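Local coordinates for putative branched-chain amino acid ABC transporter, periplasmic branched-chain amino acid-binding protein (Pseudomonas protegens Pf-5, PDB 4RU0) that probably serves as the periplasmic solute-binding component of an ABC transporter, capturing branched-chain amino acids or related small molecules for uptake, at residues R398-Q401 and N406-L409. Numbering follows the deposited sequence.
Sequences RVQQ and NWTL
Gln400 sets the nitrogen end of its carboxamide over one face of the Trp407 indole, NE2 sitting 3.2 Å above the ring plane and over its centre, with the amide and ring planes 26° apart. The aliphatic part of the same chain follows the ring, Gln400 CG lying 3.4 Å from Trp407 CE3. The first torsion of Gln400 (chi1 61°) sets CG between the backbone N and the carbonyl carbon, and the extended chain beyond it puts NE2 over the indole, with OE1 off toward CB of Trp407. The two strands pair as an antiparallel hairpin: Gln401 and Thr408 form a hydrogen-bonded pair, Gln401 N giving to Thr408 O at 2.8 Å and Thr408 N to Gln401 O at 2.9 Å, the latter bond more bent (137° at the hydrogen). The CA-H groups of Gln400 and Trp407 add weak contacts to those same two carbonyl oxygens. Further along, Arg398 crosses Leu409 at about a right angle; its chain bends at chi3 and brings Arg398 NH2 to 3.3 Å from Leu409 CD1, while the guanidinium also makes a cation-pi contact with Trp413. Gln401 points its side chain to the sheet face opposite Gln400, where NE2 is hydrogen-bonded to Gly285 O. Replacing Trp407 with an alanine would probably leave the Gln400 amide without its flat support and less restrained. The hairpin closes one edge of a mixed sheet in this periplasmic-binding-protein fold, and the amide nitrogen centred over the electron-rich indole is consistent with an N-H to pi attraction that would help hold the buried Gln400 side chain.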
# COMPACT_ATOMS: atom_id res chain seq x y z
N ARG A 398 7.92 1.32 7.67
CA ARG A 398 9.13 2.02 8.08
C ARG A 398 8.89 3.51 8.11
O ARG A 398 8.04 4.02 7.38
CB ARG A 398 10.29 1.69 7.14
CG ARG A 398 10.72 0.23 7.17
CD ARG A 398 11.80 -0.05 6.14
NE ARG A 398 13.04 0.66 6.42
CZ ARG A 398 14.08 0.14 7.07
NH1 ARG A 398 14.02 -1.11 7.51
NH2 ARG A 398 15.17 0.87 7.28
N VAL A 399 9.62 4.22 8.96
CA VAL A 399 9.52 5.66 9.04
C VAL A 399 10.66 6.31 8.26
O VAL A 399 11.81 5.90 8.38
CB VAL A 399 9.55 6.15 10.50
CG1 VAL A 399 9.35 7.66 10.57
CG2 VAL A 399 8.51 5.41 11.32
N GLN A 400 10.34 7.31 7.45
CA GLN A 400 11.37 8.05 6.74
C GLN A 400 11.17 9.55 6.95
O GLN A 400 10.04 10.01 7.11
CB GLN A 400 11.37 7.70 5.25
CG GLN A 400 10.08 8.02 4.54
CD GLN A 400 10.10 7.55 3.10
OE1 GLN A 400 10.78 6.58 2.77
NE2 GLN A 400 9.35 8.23 2.24
N GLN A 401 12.27 10.29 6.94
CA GLN A 401 12.26 11.72 7.25
C GLN A 401 12.67 12.58 6.06
O GLN A 401 13.63 12.26 5.35
CB GLN A 401 13.17 12.00 8.45
CG GLN A 401 13.25 13.46 8.86
CD GLN A 401 13.79 13.62 10.27
OE1 GLN A 401 14.74 12.94 10.66
NE2 GLN A 401 13.18 14.51 11.04
N ASN A 406 15.43 15.10 0.09
CA ASN A 406 15.48 13.64 0.10
C ASN A 406 14.84 13.01 1.33
O ASN A 406 14.66 13.66 2.36
CB ASN A 406 16.93 13.16 -0.01
CG ASN A 406 17.54 13.46 -1.36
OD1 ASN A 406 17.37 12.70 -2.31
ND2 ASN A 406 18.26 14.57 -1.45
N TRP A 407 14.52 11.73 1.21
CA TRP A 407 14.04 10.94 2.34
C TRP A 407 15.19 10.20 3.01
O TRP A 407 16.16 9.81 2.35
CB TRP A 407 12.98 9.93 1.89
CG TRP A 407 11.70 10.54 1.44
CD1 TRP A 407 11.26 10.66 0.15
CD2 TRP A 407 10.68 11.12 2.27
NE1 TRP A 407 10.03 11.28 0.13
CE2 TRP A 407 9.65 11.57 1.42
CE3 TRP A 407 10.54 11.30 3.65
CZ2 TRP A 407 8.49 12.19 1.90
CZ3 TRP A 407 9.39 11.91 4.13
CH2 TRP A 407 8.38 12.35 3.26
N THR A 408 15.07 9.99 4.31
CA THR A 408 16.05 9.23 5.06
C THR A 408 15.34 8.25 6.00
O THR A 408 14.54 8.66 6.84
CB THR A 408 16.99 10.15 5.90
OG1 THR A 408 17.68 11.05 5.02
CG2 THR A 408 18.00 9.33 6.68
N LEU A 409 15.63 6.96 5.86
CA LEU A 409 15.07 5.97 6.76
C LEU A 409 15.59 6.18 8.18
O LEU A 409 16.80 6.21 8.40
CB LEU A 409 15.39 4.55 6.28
CG LEU A 409 14.63 4.11 5.03
CD1 LEU A 409 15.12 2.75 4.54
CD2 LEU A 409 13.14 4.08 5.33